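Local coordinates for zona occludens toxin N-terminal domain-containing protein (Neisseria meningitidis MC58, PDB 2R2A), which is of uncharacterised function but probably binds nucleotide through the P-loop NTPase fold of its N-terminal domain, the part in this crystal, at residues 6-11 with 144-149; 94-99 with 126-131; 155-160 with 179-184. All blocks are in the same frame, centred on the assembly; numbering follows the deposited sequence. Where two conformers were deposited one is given.

Contact 1 of 3, residues 6-11 with 144-149; sequences EICLIT and VRKHYH
The His147 imidazole carries Leu9 on one face and Thr11 at its edge. Leu9 CD2 stands 3.6 Å from the centroid of the His147 ring and only 9° off its normal, a CH-pi contact of side chains lying side by side. Trp163 also meets the ring at a tilt. The neighbouring imidazole, His149, is met in its plane, where Thr11 OG1 lies 2.7 Å from His149 ND1 in a hydrogen bond that either partner could donate. With chi1 at 57°, Thr11 OG1 is turned to the strand that bears both histidines. On the other side of the sheet, Ile10 CG1 approaches the Tyr148 ring at its edge, and Cys8 SG lies obliquely to it, 4.0 Å from Tyr148 CD2. The Tyr148 hydroxyl accepts a hydrogen bond from Lys146 NZ.

Strands 7-11 and 146-149 run parallel, their axes 4.7 Å apart at an angle of 12°. Leu9 N donates to Lys146 O, Leu9 O accepts from Tyr148 N at 2.8 Å, and Thr11 N donates to Tyr148 O. Strand 7-11 is bonded along its other edge to strand 125-130; as in P-loop NTPases, it probably leads into the phosphate-binding loop.

Ile7 O takes its bond from Arg145 N (3.0 Å) where the chain turns a corner, and Lys146 N, buried here, has no partner in the model. Glu6 OE2 lies 3.5 Å from Lys146 CB and 4.8 Å from Lys146 NZ, short of contact with the amine, and would probably balance part of the charge that could polarise the Tyr148 hydroxyl.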
loop_
_atom_site.group_PDB
_atom_site.type_symbol
_atom_site.label_atom_id
_atom_site.label_comp_id
_atom_site.label_asym_id
_atom_site.label_seq_id
_atom_site.Cartn_x
_atom_site.Cartn_y
_atom_site.Cartn_z
ATOM N N GLU A 6 0.410 -8.524 -6.675
ATOM C CA GLU A 6 -0.802 -8.543 -5.885
ATOM C C GLU A 6 -1.036 -7.185 -5.198
ATOM O O GLU A 6 -0.174 -6.305 -5.261
ATOM C CB GLU A 6 -0.779 -9.731 -4.895
ATOM C CG GLU A 6 0.005 -9.481 -3.614
ATOM C CD GLU A 6 -0.177 -10.586 -2.562
ATOM O OE1 GLU A 6 -0.738 -11.658 -2.890
ATOM O OE2 GLU A 6 0.261 -10.380 -1.404
ATOM N N ILE A 7 -2.221 -7.040 -4.606
ATOM C CA ILE A 7 -2.568 -5.885 -3.783
ATOM C C ILE A 7 -2.662 -6.324 -2.319
ATOM O O ILE A 7 -3.414 -7.234 -1.967
ATOM C CB ILE A 7 -3.894 -5.201 -4.178
ATOM C CG1 ILE A 7 -3.849 -4.776 -5.650
ATOM C CG2 ILE A 7 -4.154 -3.980 -3.224
ATOM C CD1 ILE A 7 -5.121 -4.079 -6.119
ATOM N N CYS A 8 -1.885 -5.639 -1.498
ATOM C CA CYS A 8 -1.769 -5.917 -0.073
ATOM C C CYS A 8 -2.295 -4.708 0.692
ATOM O O CYS A 8 -1.903 -3.555 0.413
ATOM C CB CYS A 8 -0.300 -6.166 0.278
ATOM S SG CYS A 8 -0.007 -6.370 2.062
ATOM N N LEU A 9 -3.147 -4.977 1.679
ATOM C CA LEU A 9 -3.723 -3.941 2.545
ATOM C C LEU A 9 -3.127 -4.010 3.969
ATOM O O LEU A 9 -3.030 -5.106 4.557
ATOM C CB LEU A 9 -5.234 -4.114 2.585
ATOM C CG LEU A 9 -6.055 -3.268 3.566
ATOM C CD1 LEU A 9 -5.922 -1.758 3.294
ATOM C CD2 LEU A 9 -7.534 -3.669 3.512
ATOM N N ILE A 10 -2.720 -2.864 4.521
ATOM C CA ILE A 10 -2.263 -2.834 5.887
ATOM C C ILE A 10 -3.140 -1.811 6.632
ATOM O O ILE A 10 -3.213 -0.645 6.240
ATOM C CB ILE A 10 -0.790 -2.494 6.006
ATOM C CG1 ILE A 10 0.129 -3.537 5.303
ATOM C CG2 ILE A 10 -0.455 -2.411 7.520
ATOM C CD1 ILE A 10 1.577 -2.982 4.987
ATOM N N THR A 11 -3.773 -2.196 7.735
ATOM C CA THR A 11 -4.622 -1.285 8.469
ATOM C C THR A 11 -4.268 -1.294 9.958
ATOM O O THR A 11 -3.509 -2.180 10.423
ATOM C CB THR A 11 -6.162 -1.604 8.294
ATOM O OG1 THR A 11 -6.440 -2.971 8.702
ATOM C CG2 THR A 11 -6.527 -1.420 6.789
ATOM N N VAL A 144 -7.930 -7.178 -3.031
ATOM C CA VAL A 144 -6.886 -7.414 -2.028
ATOM C C VAL A 144 -6.719 -8.906 -1.857
ATOM O O VAL A 144 -7.722 -9.620 -1.744
ATOM C CB VAL A 144 -7.272 -6.758 -0.660
ATOM C CG1 VAL A 144 -6.311 -7.251 0.471
ATOM C CG2 VAL A 144 -7.294 -5.239 -0.798
ATOM N N ARG A 145 -5.475 -9.377 -1.849
ATOM C CA ARG A 145 -5.160 -10.812 -1.651
ATOM C C ARG A 145 -4.288 -11.058 -0.407
ATOM O O ARG A 145 -3.933 -12.191 -0.099
ATOM C CB ARG A 145 -4.519 -11.423 -2.910
ATOM C CG ARG A 145 -5.549 -11.683 -4.004
ATOM C CD ARG A 145 -4.962 -12.591 -5.110
ATOM N NE ARG A 145 -5.738 -12.508 -6.348
ATOM C CZ ARG A 145 -6.486 -13.492 -6.851
ATOM N NH1 ARG A 145 -6.570 -14.673 -6.226
ATOM N NH2 ARG A 145 -7.143 -13.295 -7.992
ATOM N N LYS A 146 -3.951 -9.981 0.298
ATOM C CA LYS A 146 -3.293 -10.091 1.602
ATOM C C LYS A 146 -3.676 -8.870 2.457
ATOM O O LYS A 146 -3.518 -7.729 2.036
ATOM C CB LYS A 146 -1.758 -10.246 1.461
ATOM C CG LYS A 146 -0.996 -10.271 2.814
ATOM C CD LYS A 146 0.382 -10.961 2.713
ATOM C CE LYS A 146 1.526 -10.048 2.164
ATOM N NZ LYS A 146 2.981 -10.474 2.572
ATOM N N HIS A 147 -4.219 -9.097 3.649
ATOM C CA HIS A 147 -4.617 -7.984 4.521
ATOM C C HIS A 147 -3.945 -8.190 5.870
ATOM O O HIS A 147 -4.097 -9.235 6.449
ATOM C CB HIS A 147 -6.148 -7.932 4.604
ATOM C CG HIS A 147 -6.751 -6.912 5.524
ATOM N ND1 HIS A 147 -6.073 -5.839 6.069
ATOM C CD2 HIS A 147 -8.043 -6.767 5.916
ATOM C CE1 HIS A 147 -6.911 -5.095 6.774
ATOM N NE2 HIS A 147 -8.110 -5.648 6.698
ATOM N N TYR A 148 -3.102 -7.243 6.293
ATOM C CA TYR A 148 -2.568 -7.257 7.661
ATOM C C TYR A 148 -3.234 -6.169 8.436
ATOM O O TYR A 148 -3.403 -5.040 7.933
ATOM C CB TYR A 148 -1.088 -6.887 7.633
ATOM C CG TYR A 148 -0.182 -7.904 7.015
ATOM C CD1 TYR A 148 -0.008 -9.173 7.575
ATOM C CD2 TYR A 148 0.544 -7.576 5.879
ATOM C CE1 TYR A 148 0.919 -10.097 6.993
ATOM C CE2 TYR A 148 1.417 -8.469 5.298
ATOM C CZ TYR A 148 1.608 -9.733 5.855
ATOM O OH TYR A 148 2.516 -10.596 5.247
ATOM N N HIS A 149 -3.611 -6.471 9.660
ATOM C CA HIS A 149 -4.146 -5.436 10.523
ATOM C C HIS A 149 -3.373 -5.515 11.862
ATOM O O HIS A 149 -3.162 -6.628 12.412
ATOM C CB HIS A 149 -5.640 -5.670 10.787
ATOM C CG HIS A 149 -6.214 -4.673 11.763
ATOM N ND1 HIS A 149 -6.652 -3.422 11.368
ATOM C CD2 HIS A 149 -6.394 -4.730 13.101
ATOM C CE1 HIS A 149 -7.092 -2.762 12.433
ATOM N NE2 HIS A 149 -6.906 -3.516 13.494
#

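Contact 2 of 3, residues 94-99 with 126-131; sequences DEAQDV and IFVLTQ
Glu95 OE1 accepts two amide N-H groups, one from each segment. Gln131 NE2 reaches Glu95 OE1 at 2.7 Å on the syn side, 31° out of the carboxylate plane, while Gln97 NE2 comes to the same oxygen at 2.8 Å from the opposite face. The amide of Gln97 is thereby held at both ends, because Thr130 OG1 donates to Gln97 OE1 from across the contact at 2.6 Å, well above the carbonyl plane. A bend at chi2 (-83°) folds the Gln97 chain back so that one amide can serve both Glu95 and Thr130.

Asp94 and Glu95 follow strand 90-93, at a position that resembles the Walker B end of P-loop NTPases, where acidic residues sit beside the nucleotide site. A sulfate, probably from the crystallisation liquor but perhaps marking the phosphate pocket, lies about 6 Å from the Asp94 side chain. Asp94 OD1 rests 3.6 Å from Leu129 CB.

Behind the polar groups, the backbone fixes the turn: Ala96 N donates to Leu129 O at 2.9 Å, with an N-H...O angle of 166°. Ala96 CB packs on Val128 CG1 at 3.6 Å, where the short 3-10 segment 96-98 begins. Farther out, Asn46 OD1 accepts from Asp94 N, and Trp100 touches Val128.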
loop_
_atom_site.group_PDB
_atom_site.type_symbol
_atom_site.label_atom_id
_atom_site.label_comp_id
_atom_site.label_asym_id
_atom_site.label_seq_id
_atom_site.Cartn_x
_atom_site.Cartn_y
_atom_site.Cartn_z
ATOM N N ASP A 94 0.471 5.469 1.379
ATOM C CA ASP A 94 0.085 5.676 2.773
ATOM C C ASP A 94 -1.205 6.539 2.809
ATOM O O ASP A 94 -1.397 7.465 1.973
ATOM C CB ASP A 94 1.239 6.342 3.532
ATOM C CG ASP A 94 0.991 6.398 5.028
ATOM O OD1 ASP A 94 0.359 5.460 5.548
ATOM O OD2 ASP A 94 1.422 7.365 5.681
ATOM N N GLU A 95 -2.073 6.249 3.768
ATOM C CA GLU A 95 -3.385 6.937 3.902
ATOM C C GLU A 95 -4.096 6.905 2.547
ATOM O O GLU A 95 -4.451 7.933 1.980
ATOM C CB GLU A 95 -3.228 8.376 4.454
ATOM C CG GLU A 95 -2.808 8.433 5.977
ATOM C CD GLU A 95 -3.790 7.703 6.976
ATOM O OE1 GLU A 95 -4.911 8.163 7.226
ATOM O OE2 GLU A 95 -3.422 6.639 7.521
ATOM N N ALA A 96 -4.282 5.690 2.043
ATOM C CA ALA A 96 -4.725 5.455 0.686
ATOM C C ALA A 96 -6.127 5.959 0.375
ATOM O O ALA A 96 -6.499 5.989 -0.803
ATOM C CB ALA A 96 -4.647 3.946 0.368
ATOM N N GLN A 97 -6.929 6.262 1.411
ATOM C CA GLN A 97 -8.258 6.813 1.210
ATOM C C GLN A 97 -8.188 8.164 0.500
ATOM O O GLN A 97 -9.174 8.615 -0.033
ATOM C CB GLN A 97 -9.054 6.931 2.545
ATOM C CG GLN A 97 -8.591 7.969 3.555
ATOM C CD GLN A 97 -7.435 7.517 4.468
ATOM O OE1 GLN A 97 -6.766 6.547 4.199
ATOM N NE2 GLN A 97 -7.213 8.254 5.552
ATOM N N ASP A 98 -7.001 8.767 0.456
ATOM C CA ASP A 98 -6.777 10.014 -0.295
ATOM C C ASP A 98 -6.792 9.811 -1.811
ATOM O O ASP A 98 -6.989 10.784 -2.563
ATOM C CB ASP A 98 -5.441 10.648 0.123
ATOM C CG ASP A 98 -5.472 11.149 1.553
ATOM O OD1 ASP A 98 -6.586 11.248 2.136
ATOM O OD2 ASP A 98 -4.401 11.428 2.115
ATOM N N VAL A 99 -6.576 8.576 -2.256
ATOM C CA VAL A 99 -6.494 8.267 -3.697
ATOM C C VAL A 99 -7.715 7.462 -4.116
ATOM O O VAL A 99 -8.309 7.740 -5.177
ATOM C CB VAL A 99 -5.249 7.412 -4.034
ATOM C CG1 VAL A 99 -5.141 7.190 -5.535
ATOM C CG2 VAL A 99 -3.994 8.029 -3.473
ATOM N N ILE A 126 1.048 -3.538 -5.361
ATOM C CA ILE A 126 0.509 -2.356 -4.737
ATOM C C ILE A 126 0.338 -2.654 -3.246
ATOM O O ILE A 126 -0.107 -3.735 -2.900
ATOM C CB ILE A 126 -0.898 -2.013 -5.321
ATOM C CG1 ILE A 126 -0.802 -1.715 -6.828
ATOM C CG2 ILE A 126 -1.533 -0.834 -4.516
ATOM C CD1 ILE A 126 -2.174 -1.686 -7.581
ATOM N N PHE A 127 0.770 -1.736 -2.384
ATOM C CA PHE A 127 0.485 -1.815 -0.916
ATOM C C PHE A 127 -0.335 -0.582 -0.583
ATOM O O PHE A 127 0.080 0.533 -0.917
ATOM C CB PHE A 127 1.775 -1.766 -0.108
ATOM C CG PHE A 127 2.650 -2.959 -0.311
ATOM C CD1 PHE A 127 2.583 -4.026 0.568
ATOM C CD2 PHE A 127 3.503 -3.043 -1.439
ATOM C CE1 PHE A 127 3.384 -5.188 0.371
ATOM C CE2 PHE A 127 4.285 -4.205 -1.654
ATOM C CZ PHE A 127 4.236 -5.251 -0.759
ATOM N N VAL A 128 -1.455 -0.753 0.133
ATOM C CA VAL A 128 -2.216 0.411 0.576
ATOM C C VAL A 128 -2.323 0.342 2.097
ATOM O O VAL A 128 -2.573 -0.715 2.648
ATOM C CB VAL A 128 -3.646 0.475 -0.046
ATOM C CG1 VAL A 128 -3.567 1.060 -1.498
ATOM C CG2 VAL A 128 -4.328 -0.883 -0.016
ATOM N N LEU A 129 -1.983 1.442 2.758
ATOM C CA LEU A 129 -2.059 1.534 4.212
ATOM C C LEU A 129 -3.182 2.505 4.526
ATOM O O LEU A 129 -3.341 3.561 3.832
ATOM C CB LEU A 129 -0.745 2.097 4.775
ATOM C CG LEU A 129 0.480 1.176 4.796
ATOM C CD1 LEU A 129 0.882 0.832 3.401
ATOM C CD2 LEU A 129 1.634 1.892 5.541
ATOM N N THR A 130 -3.996 2.173 5.537
ATOM C CA THR A 130 -5.013 3.139 5.888
ATOM C C THR A 130 -5.406 2.769 7.312
ATOM O O THR A 130 -4.961 1.724 7.822
ATOM C CB THR A 130 -6.243 3.133 4.894
ATOM O OG1 THR A 130 -7.174 4.173 5.283
ATOM C CG2 THR A 130 -6.986 1.797 4.945
ATOM N N GLN A 131 -6.242 3.591 7.935
ATOM C CA GLN A 131 -6.625 3.351 9.295
ATOM C C GLN A 131 -7.737 2.300 9.415
ATOM O O GLN A 131 -7.850 1.647 10.473
ATOM C CB GLN A 131 -7.095 4.670 9.948
ATOM C CG GLN A 131 -5.900 5.598 10.101
ATOM C CD GLN A 131 -6.296 6.980 10.531
ATOM O OE1 GLN A 131 -6.893 7.126 11.570
ATOM N NE2 GLN A 131 -5.971 8.003 9.706
#

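Contact 3 of 3, residues 155-160 with 179-184; sequences MGMRTL and SSIYTL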
loop_
_atom_site.group_PDB
_atom_site.type_symbol
_atom_site.label_atom_id
_atom_site.label_comp_id
_atom_site.label_asym_id
_atom_site.label_seq_id
_atom_site.Cartn_x
_atom_site.Cartn_y
_atom_site.Cartn_z
HETATM N N MSE A 155 -2.499 -2.599 26.747
HETATM C CA MSE A 155 -1.157 -2.539 27.337
HETATM C C MSE A 155 -0.277 -2.643 26.081
HETATM O O MSE A 155 0.724 -3.354 26.043
HETATM C CB MSE A 155 -0.879 -3.698 28.304
HETATM C CG MSE A 155 -1.565 -3.598 29.673
HETATM SE SE MSE A 155 -1.173 -1.997 30.744
HETATM C CE MSE A 155 0.665 -2.418 31.238
ATOM N N GLY A 156 -0.715 -1.954 25.028
ATOM C CA GLY A 156 -0.042 -1.979 23.753
ATOM C C GLY A 156 0.668 -3.222 23.194
ATOM O O GLY A 156 1.434 -2.987 22.250
HETATM N N MSE A 157 0.501 -4.473 23.753
HETATM C CA MSE A 157 0.915 -5.763 23.035
HETATM C C MSE A 157 0.258 -5.695 21.689
HETATM O O MSE A 157 -0.969 -5.646 21.615
HETATM C CB MSE A 157 0.527 -7.153 23.678
HETATM C CG MSE A 157 0.632 -8.437 22.636
HETATM SE SE MSE A 157 0.285 -10.479 22.928
HETATM C CE MSE A 157 -1.636 -10.515 22.609
ATOM N N ARG A 158 1.058 -5.686 20.630
ATOM C CA ARG A 158 0.505 -5.652 19.306
ATOM C C ARG A 158 0.564 -7.025 18.670
ATOM O O ARG A 158 1.545 -7.727 18.830
ATOM C CB ARG A 158 1.290 -4.664 18.432
ATOM C CG ARG A 158 0.965 -3.169 18.797
ATOM C CD ARG A 158 1.897 -2.213 18.084
ATOM N NE ARG A 158 3.275 -2.296 18.583
ATOM C CZ ARG A 158 4.280 -1.556 18.112
ATOM N NH1 ARG A 158 4.036 -0.680 17.136
ATOM N NH2 ARG A 158 5.511 -1.687 18.626
ATOM N N THR A 159 -0.544 -7.377 18.048
ATOM C CA THR A 159 -0.743 -8.590 17.269
ATOM C C THR A 159 -0.933 -8.200 15.812
ATOM O O THR A 159 -1.707 -7.254 15.481
ATOM C CB THR A 159 -2.033 -9.271 17.753
ATOM O OG1 THR A 159 -1.903 -9.526 19.154
ATOM C CG2 THR A 159 -2.247 -10.636 17.022
ATOM N N LEU A 160 -0.242 -8.910 14.924
ATOM C CA LEU A 160 -0.487 -8.769 13.531
ATOM C C LEU A 160 -1.543 -9.839 13.118
ATOM O O LEU A 160 -1.312 -11.014 13.290
ATOM C CB LEU A 160 0.832 -9.036 12.812
ATOM C CG LEU A 160 0.745 -8.746 11.347
ATOM C CD1 LEU A 160 0.716 -7.224 11.205
ATOM C CD2 LEU A 160 1.967 -9.353 10.700
ATOM N N SER A 179 -2.907 -15.026 13.548
ATOM C CA SER A 179 -2.410 -14.029 14.477
ATOM C C SER A 179 -0.945 -14.351 14.734
ATOM O O SER A 179 -0.610 -15.526 15.033
ATOM C CB SER A 179 -3.167 -14.204 15.812
ATOM O OG SER A 179 -4.441 -13.582 15.755
ATOM N N SER A 180 -0.099 -13.320 14.657
ATOM C CA SER A 180 1.302 -13.432 15.073
ATOM C C SER A 180 1.738 -12.190 15.833
ATOM O O SER A 180 1.115 -11.119 15.772
ATOM C CB SER A 180 2.230 -13.696 13.872
ATOM O OG SER A 180 2.096 -12.663 12.915
ATOM N N ILE A 181 2.802 -12.350 16.611
ATOM C CA ILE A 181 3.318 -11.216 17.356
ATOM C C ILE A 181 3.835 -10.159 16.351
ATOM O O ILE A 181 4.445 -10.496 15.368
ATOM C CB ILE A 181 4.427 -11.683 18.324
ATOM C CG1 ILE A 181 4.798 -10.558 19.286
ATOM C CG2 ILE A 181 5.611 -12.291 17.563
ATOM C CD1 ILE A 181 3.633 -10.181 20.187
ATOM N N TYR A 182 3.580 -8.888 16.632
ATOM C CA TYR A 182 4.060 -7.803 15.756
ATOM C C TYR A 182 5.585 -7.757 15.848
ATOM O O TYR A 182 6.124 -7.776 16.946
ATOM C CB TYR A 182 3.430 -6.501 16.234
ATOM C CG TYR A 182 3.908 -5.255 15.532
ATOM C CD1 TYR A 182 3.325 -4.854 14.333
ATOM C CD2 TYR A 182 4.944 -4.476 16.085
ATOM C CE1 TYR A 182 3.766 -3.705 13.694
ATOM C CE2 TYR A 182 5.384 -3.305 15.448
ATOM C CZ TYR A 182 4.789 -2.958 14.240
ATOM O OH TYR A 182 5.206 -1.807 13.623
ATOM N N THR A 183 6.266 -7.760 14.696
ATOM C CA THR A 183 7.728 -7.873 14.647
ATOM C C THR A 183 8.297 -6.834 13.679
ATOM O O THR A 183 7.650 -6.486 12.694
ATOM C CB THR A 183 8.148 -9.329 14.236
ATOM O OG1 THR A 183 7.808 -10.246 15.288
ATOM C CG2 THR A 183 9.604 -9.431 13.949
ATOM N N LEU A 184 9.485 -6.329 13.979
ATOM C CA LEU A 184 10.172 -5.373 13.099
ATOM C C LEU A 184 11.595 -5.814 12.849
ATOM O O LEU A 184 12.196 -6.504 13.680
ATOM C CB LEU A 184 10.213 -3.958 13.703
ATOM C CG LEU A 184 8.850 -3.247 13.841
ATOM C CD1 LEU A 184 9.013 -1.868 14.455
ATOM C CD2 LEU A 184 8.137 -3.134 12.508
HETATM O O HOH W 1 6.089 0.371 15.661
HETATM O O HOH W 2 -0.071 -12.954 11.356
#
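Arg158 lays its guanidinium against the ring of Tyr182, with Tyr182 CE2 over the centre of the guanidinium face and 3.4 Å from Arg158 CZ. The planes are 31° apart, so the groups overlap at a tilt, and the guanidinium sits nearer the CD2-CE2 side of the ring than its middle. The bend at chi3 (-69°) in Arg158 turns its end along the tyrosine. Beyond this overlap, water 1 joins the polar ends, accepting from Arg158 NH1 at 2.7 Å and donating to Tyr182 OH. Both ends also reach the probable P-loop: Arg158 NH1 bonds to Ser16 O and Tyr182 OH to Gly17 O.

The backbones pair as strands 158-160 and 179-181, whose directions are 132° apart, well twisted from antiparallel. Tyr182 N donates to Arg158 O at 3.2 Å from above the carbonyl plane. Leu160 and Ser180 form a hydrogen-bonded pair, with Leu160 N to Ser180 O at 2.7 Å and Ser180 N to Leu160 O at 2.9 Å. Water 2 spans Leu160 O and Ser180 OG. Thr159 and Ile181 make a non-hydrogen-bonded pair.

Such pairing is that of an antiparallel extension at the edge of a mixed sheet, here tied by Arg158 and Tyr182 to the probable P-loop.

How the contacts relate
Contacts 1 and 2 lie side by side in the sheet, their centres about 10 Å apart. Between strands 7-11 and 125-130, probable hydrogen bonds link Cys8 O to Val128 N and Ile10 N to Val128 O, each at 2.9 Å. Contact 2 is nested in the loop that contact 1 closes. Contact 3 follows in the chain, about 17 Å from contact 1 between centres, and meets it where Tyr148 CD1 packs on Leu160 CD2 at 3.7 Å. Contacts 2 and 3 do not touch, their nearest atoms being about 10 Å apart. Each contact nevertheless has a side chain against the probable P-loop, whose backbone amides hold a sulfate: His149, Leu129 and Tyr182 in turn.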